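Local coordinates for (2Z,6E)-hedycaryol synthase (Kitasatospora setae, PDB 4MC3), which converts (2E,6E)-farnesyl diphosphate into the sesquiterpene alcohol (2Z,6E)-hedycaryol by magnesium-dependent 1,11-cyclization, releasing diphosphate, at residues E22-A27 with T67-L72; K73-T78 with P182-L187; F146-Q151 with R175-G180. One frame throughout, in Å; residues are numbered along the deposited sequence.

Contact 1: E22-A27 with T67-L72; sequences EEASRA and TLTIGL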
loop_
_atom_site.group_PDB
_atom_site.type_symbol
_atom_site.label_atom_id
_atom_site.label_comp_id
_atom_site.label_asym_id
_atom_site.label_seq_id
_atom_site.Cartn_x
_atom_site.Cartn_y
_atom_site.Cartn_z
ATOM N N GLU A 22 13.144 -2.648 15.926
ATOM C CA GLU A 22 14.560 -2.280 16.066
ATOM C C GLU A 22 15.441 -3.293 15.294
ATOM O O GLU A 22 16.260 -2.903 14.473
ATOM C CB GLU A 22 14.959 -2.118 17.556
ATOM C CG GLU A 22 15.328 -0.678 17.942
ATOM C CD GLU A 22 14.179 0.342 17.850
ATOM O OE1 GLU A 22 13.324 0.377 18.767
ATOM O OE2 GLU A 22 14.150 1.149 16.884
ATOM N N GLU A 23 15.220 -4.585 15.508
ATOM C CA GLU A 23 15.976 -5.641 14.823
ATOM C C GLU A 23 15.710 -5.665 13.310
ATOM O O GLU A 23 16.642 -5.779 12.491
ATOM C CB GLU A 23 15.599 -6.995 15.406
ATOM C CG GLU A 23 16.449 -8.181 14.983
ATOM C CD GLU A 23 16.346 -9.352 15.974
ATOM O OE1 GLU A 23 15.455 -9.331 16.869
ATOM O OE2 GLU A 23 17.165 -10.296 15.863
ATOM N N ALA A 24 14.443 -5.543 12.919
ATOM C CA ALA A 24 14.143 -5.529 11.469
ATOM C C ALA A 24 14.768 -4.305 10.795
ATOM O O ALA A 24 15.216 -4.403 9.668
ATOM C CB ALA A 24 12.666 -5.519 11.241
ATOM N N SER A 25 14.757 -3.151 11.465
ATOM C CA SER A 25 15.339 -1.917 10.929
ATOM C C SER A 25 16.827 -2.061 10.672
ATOM O O SER A 25 17.306 -1.654 9.624
ATOM C CB SER A 25 15.111 -0.727 11.856
ATOM O OG SER A 25 15.701 0.432 11.279
ATOM N N ARG A 26 17.547 -2.709 11.588
ATOM C CA ARG A 26 18.988 -2.976 11.340
ATOM C C ARG A 26 19.167 -3.892 10.119
ATOM O O ARG A 26 20.085 -3.677 9.325
ATOM C CB ARG A 26 19.656 -3.591 12.580
ATOM C CG ARG A 26 20.100 -2.578 13.623
ATOM C CD ARG A 26 21.014 -3.225 14.666
ATOM N NE ARG A 26 20.383 -4.364 15.340
ATOM C CZ ARG A 26 19.561 -4.275 16.399
ATOM N NH1 ARG A 26 19.244 -3.087 16.924
ATOM N NH2 ARG A 26 19.036 -5.383 16.938
ATOM N N ALA A 27 18.294 -4.904 9.949
ATOM C CA ALA A 27 18.405 -5.785 8.788
ATOM C C ALA A 27 18.082 -4.986 7.504
ATOM O O ALA A 27 18.690 -5.185 6.473
ATOM C CB ALA A 27 17.502 -6.972 8.913
ATOM N N THR A 67 9.329 -11.959 8.313
ATOM C CA THR A 67 8.345 -11.289 7.433
ATOM C C THR A 67 8.492 -9.790 7.515
ATOM O O THR A 67 8.455 -9.084 6.485
ATOM C CB THR A 67 6.898 -11.721 7.767
ATOM O OG1 THR A 67 6.798 -13.141 7.576
ATOM C CG2 THR A 67 5.882 -11.042 6.888
ATOM N N LEU A 68 8.583 -9.234 8.723
ATOM C CA LEU A 68 8.772 -7.801 8.813
ATOM C C LEU A 68 10.002 -7.323 8.019
ATOM O O LEU A 68 9.965 -6.272 7.362
ATOM C CB LEU A 68 8.843 -7.345 10.271
ATOM C CG LEU A 68 9.019 -5.847 10.486
ATOM C CD1 LEU A 68 7.916 -5.017 9.884
ATOM C CD2 LEU A 68 9.175 -5.521 11.977
ATOM N N THR A 69 11.100 -8.073 8.142
ATOM C CA THR A 69 12.331 -7.683 7.503
ATOM C C THR A 69 12.172 -7.677 5.939
ATOM O O THR A 69 12.564 -6.685 5.323
ATOM C CB THR A 69 13.446 -8.646 7.901
ATOM O OG1 THR A 69 13.679 -8.538 9.330
ATOM C CG2 THR A 69 14.686 -8.317 7.160
ATOM N N ILE A 70 11.549 -8.696 5.371
ATOM C CA ILE A 70 11.314 -8.693 3.947
ATOM C C ILE A 70 10.422 -7.503 3.564
ATOM O O ILE A 70 10.658 -6.824 2.579
ATOM C CB ILE A 70 10.853 -10.065 3.426
ATOM C CG1 ILE A 70 9.488 -10.365 3.715
ATOM C CG2 ILE A 70 11.689 -11.197 3.899
ATOM C CD1 ILE A 70 9.108 -11.792 3.427
ATOM N N GLY A 71 9.381 -7.262 4.338
ATOM C CA GLY A 71 8.501 -6.102 4.050
ATOM C C GLY A 71 9.252 -4.771 4.065
ATOM O O GLY A 71 9.058 -3.895 3.213
ATOM N N LEU A 72 10.155 -4.597 5.032
ATOM C CA LEU A 72 10.917 -3.342 5.110
ATOM C C LEU A 72 11.852 -3.181 3.878
ATOM O O LEU A 72 12.086 -2.062 3.428
ATOM C CB LEU A 72 11.738 -3.264 6.378
ATOM C CG LEU A 72 11.036 -3.137 7.712
ATOM C CD1 LEU A 72 12.023 -2.749 8.804
ATOM C CD2 LEU A 72 9.874 -2.196 7.611
#
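At A24 and T69, whose CA atoms lie 4.9 Å apart, the helical segments E22-A27 and T67-L72 cross with a signed angle of -44°. Alanine suits this place: its single methyl fits a crossing where the two axes come as close as 8.8 Å. A24 CB meets three residues of the second helix, L68, T69 and L72. The CD2 methyl of L68 touches it at 3.6 Å, the hydroxyl T69 OG1 lies next to it, and L72 CD1 approaches at 3.7 Å while also resting against A24 O and the start of S25. L68 and L72 are one turn apart, so their methyls grip A24 from successive turns. T69 works with both of its branches. Its methyl, T69 CG2, placed opposite the backbone N by the first torsion, lies 3.6 Å from A27 CB; its hydroxyl is hydrogen-bonded to L65 O one turn earlier, so this polar atom can sit beside the A24 methyl. No hydrogen bond spans the segments, and the interface rests on the fit of methyl groups, from alanine, threonine and leucine. S25 OG turns from it to D53. The crossing joins helix 21-35 to the early part of helix 65-84, with L65 extending the contact to the side chains of E23 and A24, and N18 in the preceding loop lying against L68.

Contact 2: K73-T78 with P182-L187; sequences KWIALT and PWLWDL
W183 reaches across from the segment P182-L187 to the segment K73-T78, and its six-membered ring fills much of the distance between two helices that run nearly antiparallel, at 157°, with axes 11.7 Å apart. Packing is densest at the far end of this indole. There W183 CZ3 meets the CB of W74 at 3.8 Å, while one turn later T78 CG2 comes 3.7 Å from W183 CZ2, so the ring end touches side chains of two successive turns. The first torsion of W183, 65°, sets CG between its own backbone N and carbonyl carbon and sends the ring across the gap. L187 closes the same side, its CD1 methyl lying 3.9 Å from W74 CD1 and also at the edge of the W183 ring, in its plane. The other flank is looser: I75 and L184 cross at about a right angle and meet mainly through I75 CG1 and L184 CD2, 3.9 Å apart. This flank is no less buried: W60 and the bound nerolidol both touch I75, and as all the touching residues are buried, the contact has no solvent side. Large aromatics suit so wide a gap, and the small branched T78 suits the pocket wall, where it also touches the ligand. Its hydroxyl lies back against carbonyls of its own helix; W74 NE1 bonds to T130. With no polar bond across the segments, the contact offers an apolar, aromatic wall, and W183, edge-to-face with F149, probably helps position that cation-stabilizing ring.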
loop_
_atom_site.group_PDB
_atom_site.type_symbol
_atom_site.label_atom_id
_atom_site.label_comp_id
_atom_site.label_asym_id
_atom_site.label_seq_id
_atom_site.Cartn_x
_atom_site.Cartn_y
_atom_site.Cartn_z
ATOM N N LYS A 73 12.401 -4.297 3.351
ATOM C CA LYS A 73 13.191 -4.222 2.127
ATOM C C LYS A 73 12.341 -3.674 0.959
ATOM O O LYS A 73 12.782 -2.806 0.214
ATOM C CB LYS A 73 13.792 -5.608 1.764
ATOM C CG LYS A 73 14.823 -6.085 2.801
ATOM C CD LYS A 73 15.365 -7.445 2.446
ATOM C CE LYS A 73 16.326 -7.926 3.503
ATOM N NZ LYS A 73 16.730 -9.360 3.248
ATOM N N TRP A 74 11.109 -4.179 0.836
ATOM C CA TRP A 74 10.201 -3.644 -0.194
ATOM C C TRP A 74 9.898 -2.163 -0.006
ATOM O O TRP A 74 9.853 -1.403 -0.983
ATOM C CB TRP A 74 8.933 -4.516 -0.279
ATOM C CG TRP A 74 9.129 -5.777 -0.985
ATOM C CD1 TRP A 74 9.439 -6.960 -0.444
ATOM C CD2 TRP A 74 9.105 -5.978 -2.398
ATOM N NE1 TRP A 74 9.594 -7.926 -1.422
ATOM C CE2 TRP A 74 9.369 -7.335 -2.639
ATOM C CE3 TRP A 74 8.819 -5.152 -3.485
ATOM C CZ2 TRP A 74 9.468 -7.867 -3.945
ATOM C CZ3 TRP A 74 8.890 -5.656 -4.750
ATOM C CH2 TRP A 74 9.211 -6.995 -4.992
ATOM N N ILE A 75 9.636 -1.750 1.229
ATOM C CA ILE A 75 9.367 -0.318 1.479
ATOM C C ILE A 75 10.591 0.555 1.181
ATOM O O ILE A 75 10.472 1.594 0.546
ATOM C CB ILE A 75 8.835 -0.105 2.897
ATOM C CG1 ILE A 75 7.441 -0.762 3.059
ATOM C CG2 ILE A 75 8.802 1.370 3.207
ATOM C CD1 ILE A 75 6.889 -0.659 4.482
ATOM N N ALA A 76 11.768 0.108 1.595
ATOM C CA ALA A 76 12.980 0.878 1.302
ATOM C C ALA A 76 13.225 0.980 -0.189
ATOM O O ALA A 76 13.584 2.048 -0.693
ATOM C CB ALA A 76 14.170 0.232 1.976
ATOM N N LEU A 77 13.060 -0.128 -0.898
ATOM C CA LEU A 77 13.213 -0.106 -2.344
ATOM C C LEU A 77 12.235 0.855 -3.003
ATOM O O LEU A 77 12.615 1.581 -3.925
ATOM C CB LEU A 77 13.115 -1.496 -2.897
ATOM C CG LEU A 77 13.233 -1.635 -4.397
ATOM C CD1 LEU A 77 14.593 -1.275 -4.946
ATOM C CD2 LEU A 77 12.849 -3.068 -4.754
ATOM N N THR A 78 10.964 0.796 -2.590
ATOM C CA THR A 78 9.964 1.683 -3.200
ATOM C C THR A 78 10.215 3.157 -2.893
ATOM O O THR A 78 9.994 4.007 -3.766
ATOM C CB THR A 78 8.512 1.224 -2.922
ATOM O OG1 THR A 78 8.244 1.295 -1.551
ATOM C CG2 THR A 78 8.309 -0.160 -3.368
ATOM N N PRO A 182 -2.434 -2.475 -1.496
ATOM C CA PRO A 182 -2.730 -3.817 -2.045
ATOM C C PRO A 182 -1.502 -4.765 -2.027
ATOM O O PRO A 182 -1.620 -5.906 -1.546
ATOM C CB PRO A 182 -3.250 -3.520 -3.428
ATOM C CG PRO A 182 -3.981 -2.227 -3.221
ATOM C CD PRO A 182 -3.006 -1.436 -2.381
ATOM N N TRP A 183 -0.358 -4.330 -2.527
ATOM C CA TRP A 183 0.822 -5.197 -2.484
ATOM C C TRP A 183 1.431 -5.323 -1.112
ATOM O O TRP A 183 1.962 -6.376 -0.719
ATOM C CB TRP A 183 1.877 -4.830 -3.536
ATOM C CG TRP A 183 2.528 -3.528 -3.424
ATOM C CD1 TRP A 183 2.203 -2.421 -4.112
ATOM C CD2 TRP A 183 3.639 -3.193 -2.610
ATOM N NE1 TRP A 183 3.040 -1.390 -3.767
ATOM C CE2 TRP A 183 3.924 -1.840 -2.819
ATOM C CE3 TRP A 183 4.422 -3.918 -1.667
ATOM C CZ2 TRP A 183 4.984 -1.191 -2.170
ATOM C CZ3 TRP A 183 5.477 -3.234 -1.032
ATOM C CH2 TRP A 183 5.724 -1.907 -1.273
ATOM N N LEU A 184 1.319 -4.256 -0.294
ATOM C CA LEU A 184 1.760 -4.351 1.082
ATOM C C LEU A 184 1.052 -5.429 1.833
ATOM O O LEU A 184 1.611 -6.256 2.572
ATOM C CB LEU A 184 1.662 -2.982 1.814
ATOM C CG LEU A 184 2.635 -1.960 1.281
ATOM C CD1 LEU A 184 2.227 -0.547 1.710
ATOM C CD2 LEU A 184 4.040 -2.202 1.845
ATOM N N TRP A 185 -0.271 -5.443 1.727
ATOM C CA TRP A 185 -1.128 -6.442 2.386
ATOM C C TRP A 185 -0.879 -7.837 1.806
ATOM O O TRP A 185 -0.889 -8.798 2.578
ATOM C CB TRP A 185 -2.590 -6.117 2.331
ATOM C CG TRP A 185 -2.932 -4.908 3.244
ATOM C CD1 TRP A 185 -2.351 -4.572 4.417
ATOM C CD2 TRP A 185 -3.922 -3.884 2.979
ATOM N NE1 TRP A 185 -2.943 -3.428 4.933
ATOM C CE2 TRP A 185 -3.880 -2.967 4.039
ATOM C CE3 TRP A 185 -4.797 -3.655 1.927
ATOM C CZ2 TRP A 185 -4.733 -1.827 4.094
ATOM C CZ3 TRP A 185 -5.675 -2.547 1.991
ATOM C CH2 TRP A 185 -5.610 -1.657 3.058
ATOM N N ASP A 186 -0.605 -7.960 0.499
ATOM C CA ASP A 186 -0.178 -9.252 -0.004
ATOM C C ASP A 186 0.984 -9.831 0.823
ATOM O O ASP A 186 1.058 -11.038 1.095
ATOM C CB ASP A 186 0.248 -9.175 -1.477
ATOM C CG ASP A 186 -0.899 -8.891 -2.440
ATOM O OD1 ASP A 186 -2.057 -9.217 -2.164
ATOM O OD2 ASP A 186 -0.567 -8.297 -3.510
ATOM N N LEU A 187 1.967 -9.004 1.187
ATOM C CA LEU A 187 3.092 -9.455 1.967
ATOM C C LEU A 187 2.721 -9.914 3.366
ATOM O O LEU A 187 3.468 -10.730 3.965
ATOM C CB LEU A 187 4.204 -8.390 1.996
ATOM C CG LEU A 187 4.963 -8.084 0.687
ATOM C CD1 LEU A 187 5.744 -6.807 0.699
ATOM C CD2 LEU A 187 5.894 -9.280 0.331
#

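Contact 3: F146-Q151 with R175-G180; sequences FEAFLQ and RMYSVG. With 28U ((3R,6E)-3,7,11-trimethyldodeca-1,6,10-trien-3-ol), chain B.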
loop_
_atom_site.group_PDB
_atom_site.type_symbol
_atom_site.label_atom_id
_atom_site.label_comp_id
_atom_site.label_asym_id
_atom_site.label_seq_id
_atom_site.Cartn_x
_atom_site.Cartn_y
_atom_site.Cartn_z
ATOM N N PHE A 146 1.736 -4.868 -7.563
ATOM C CA PHE A 146 2.958 -4.093 -7.647
ATOM C C PHE A 146 3.076 -3.372 -8.985
ATOM O O PHE A 146 3.477 -2.196 -9.060
ATOM C CB PHE A 146 4.151 -4.934 -7.266
ATOM C CG PHE A 146 5.382 -4.095 -6.974
ATOM C CD1 PHE A 146 5.475 -3.481 -5.737
ATOM C CD2 PHE A 146 6.421 -3.876 -7.907
ATOM C CE1 PHE A 146 6.561 -2.676 -5.448
ATOM C CE2 PHE A 146 7.480 -3.046 -7.587
ATOM C CZ PHE A 146 7.556 -2.487 -6.360
ATOM N N GLU A 147 2.756 -4.089 -10.061
ATOM C CA GLU A 147 2.752 -3.488 -11.389
ATOM C C GLU A 147 1.720 -2.388 -11.487
ATOM O O GLU A 147 2.016 -1.359 -12.093
ATOM C CB GLU A 147 2.534 -4.513 -12.526
ATOM C CG GLU A 147 3.743 -5.410 -12.724
ATOM C CD GLU A 147 3.652 -6.348 -13.894
ATOM O OE1 GLU A 147 2.582 -6.820 -14.220
ATOM O OE2 GLU A 147 4.697 -6.599 -14.466
ATOM N N ALA A 148 0.543 -2.583 -10.901
ATOM C CA ALA A 148 -0.511 -1.539 -10.888
ATOM C C ALA A 148 0.065 -0.274 -10.174
ATOM O O ALA A 148 -0.115 0.835 -10.622
ATOM C CB ALA A 148 -1.784 -1.996 -10.233
ATOM N N PHE A 149 0.710 -0.466 -9.029
ATOM C CA PHE A 149 1.381 0.621 -8.267
ATOM C C PHE A 149 2.374 1.332 -9.182
ATOM O O PHE A 149 2.345 2.545 -9.296
ATOM C CB PHE A 149 2.043 0.014 -7.017
ATOM C CG PHE A 149 3.020 0.891 -6.361
ATOM C CD1 PHE A 149 2.627 1.907 -5.481
ATOM C CD2 PHE A 149 4.375 0.652 -6.544
ATOM C CE1 PHE A 149 3.583 2.719 -4.889
ATOM C CE2 PHE A 149 5.296 1.434 -5.975
ATOM C CZ PHE A 149 4.937 2.477 -5.171
ATOM N N LEU A 150 3.253 0.591 -9.861
ATOM C CA LEU A 150 4.306 1.209 -10.687
ATOM C C LEU A 150 3.660 2.012 -11.852
ATOM O O LEU A 150 4.069 3.119 -12.145
ATOM C CB LEU A 150 5.224 0.142 -11.247
ATOM C CG LEU A 150 6.174 -0.501 -10.222
ATOM C CD1 LEU A 150 6.954 -1.574 -10.940
ATOM C CD2 LEU A 150 7.070 0.485 -9.573
ATOM N N GLN A 151 2.625 1.449 -12.428
ATOM C CA GLN A 151 1.953 2.054 -13.578
ATOM C C GLN A 151 1.313 3.368 -13.242
ATOM O O GLN A 151 1.191 4.250 -14.126
ATOM C CB GLN A 151 0.953 1.116 -14.195
ATOM C CG GLN A 151 0.443 1.560 -15.587
ATOM C CD GLN A 151 1.529 1.586 -16.678
ATOM O OE1 GLN A 151 2.662 1.037 -16.528
ATOM N NE2 GLN A 151 1.220 2.265 -17.777
ATOM N N ARG A 175 -5.781 5.532 -7.231
ATOM C CA ARG A 175 -5.253 5.848 -5.925
ATOM C C ARG A 175 -5.216 4.615 -5.010
ATOM O O ARG A 175 -4.331 4.496 -4.149
ATOM C CB ARG A 175 -6.057 6.977 -5.262
ATOM C CG ARG A 175 -5.463 7.498 -4.008
ATOM C CD ARG A 175 -4.113 8.107 -4.194
ATOM N NE ARG A 175 -3.687 8.795 -2.992
ATOM C CZ ARG A 175 -2.574 8.531 -2.320
ATOM N NH1 ARG A 175 -1.697 7.601 -2.740
ATOM N NH2 ARG A 175 -2.353 9.191 -1.223
ATOM N N MET A 176 -6.184 3.711 -5.143
ATOM C CA MET A 176 -6.170 2.487 -4.325
ATOM C C MET A 176 -4.903 1.679 -4.601
ATOM O O MET A 176 -4.468 0.960 -3.721
ATOM C CB MET A 176 -7.399 1.622 -4.433
ATOM C CG MET A 176 -7.632 0.959 -5.710
ATOM S SD MET A 176 -8.794 -0.482 -5.546
ATOM C CE MET A 176 -7.968 -1.814 -4.698
ATOM N N TYR A 177 -4.354 1.778 -5.800
ATOM C CA TYR A 177 -3.034 1.115 -6.111
ATOM C C TYR A 177 -1.823 2.007 -5.813
ATOM O O TYR A 177 -0.785 1.498 -5.360
ATOM C CB TYR A 177 -3.035 0.621 -7.536
ATOM C CG TYR A 177 -4.095 -0.418 -7.743
ATOM C CD1 TYR A 177 -4.017 -1.681 -7.159
ATOM C CD2 TYR A 177 -5.228 -0.135 -8.508
ATOM C CE1 TYR A 177 -5.029 -2.614 -7.338
ATOM C CE2 TYR A 177 -6.230 -1.061 -8.672
ATOM C CZ TYR A 177 -6.131 -2.290 -8.072
ATOM O OH TYR A 177 -7.115 -3.246 -8.246
ATOM N N SER A 178 -1.858 3.318 -6.081
ATOM C CA SER A 178 -0.707 4.203 -5.844
ATOM C C SER A 178 -0.345 4.336 -4.370
ATOM O O SER A 178 0.817 4.584 -4.048
ATOM C CB SER A 178 -0.867 5.572 -6.496
ATOM O OG SER A 178 -1.808 6.384 -5.769
ATOM N N VAL A 179 -1.309 4.166 -3.454
ATOM C CA VAL A 179 -1.017 4.176 -2.023
ATOM C C VAL A 179 -0.218 2.936 -1.616
ATOM O O VAL A 179 0.296 2.888 -0.515
ATOM C CB VAL A 179 -2.351 4.352 -1.226
ATOM C CG1 VAL A 179 -3.217 3.110 -1.254
ATOM C CG2 VAL A 179 -2.086 4.811 0.188
ATOM N N GLY A 180 -0.209 1.918 -2.457
ATOM C CA GLY A 180 0.620 0.727 -2.220
ATOM C C GLY A 180 0.053 -0.350 -1.350
ATOM O O GLY A 180 0.562 -1.487 -1.316
HETATM C C4 28U B . 0.198 5.076 3.762
HETATM C C5 28U B . 2.704 4.721 3.847
HETATM C C6 28U B . 3.094 3.260 3.734
HETATM C C7 28U B . 4.334 2.787 3.032
HETATM C C8 28U B . 5.087 3.421 2.092
HETATM C C10 28U B . 4.931 4.858 1.662
HETATM C C13 28U B . 4.483 4.617 -1.514
HETATM C C15 28U B . 3.625 5.866 -1.556
HETATM O O16 28U B . 1.633 6.663 2.748
HETATM C C3 28U B . 1.510 5.233 2.952
HETATM C C2 28U B . 1.331 4.515 1.604
HETATM C C1 28U B . 2.323 4.551 0.677
HETATM C C9 28U B . 5.726 2.623 0.967
HETATM C C11 28U B . 4.723 2.339 -0.200
HETATM C C12 28U B . 4.007 3.472 -0.954
HETATM C C14 28U B . 5.952 4.951 -1.710
#
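F149 presents the edge of its ring, rather than a face, to two successive backbone carbonyls of the segment R175-G180. Y177 O lies near the ring plane, 3.4 Å from F149 CD1, and S178 O sits at 3.4 Å from F149 CE1, so the weakly positive rim of C-H groups faces the two oxygens. With CG opposite the backbone N (chi1 165°), the ring leaves helix 136-160 toward the ligand, and F149 CE1 comes 4.0 Å from C13 of the bound nerolidol. Farther from the pocket, A148 CB packs over one face of the Y177 ring, a CH-pi contact 4.1 Å from the centroid; a small methyl fits against that flat surface. The carbonyls belong to the helix break of class I terpene cyclases, here between helices 168-178 and 181-188. G180 makes the turn with a phi of 85°, and a CB on it would be crowded by ligand atom C12. F149 is important for stabilizing the cation at C-11, and an alanine here would probably leave that charge without its aromatic partner and open a gap beside Y177 O and S178 O. Before the break, R175 NH1 donates to S178 OG at 3.3 Å, in the guanidinium plane, while its NH2 forms a salt bridge with D222; by analogy with relatives, this arginine probably binds the substrate.

How the contacts relate
Contact 1 lies farthest out, about 17 Å from the centre of the chain to its own centre, whereas contacts 2 and 3 both lie about 7 Å from it. Every touching residue of contact 2 is buried; contacts 1 and 3 are partly buried. Helix 65-84 serves contact 1 with its early turns and contact 2 with later ones, and the two meet where T67 CG2 packs on L187 O. Contacts 2 and 3 share the helix break and merge through W183, F146 and F149. The chemistry follows this order: methyl groups of alanine, leucine and threonine join close helices near the periphery, bulky aromatics fill the wider interior gap, and a ring edge and backbone carbonyls meet beside the ligand.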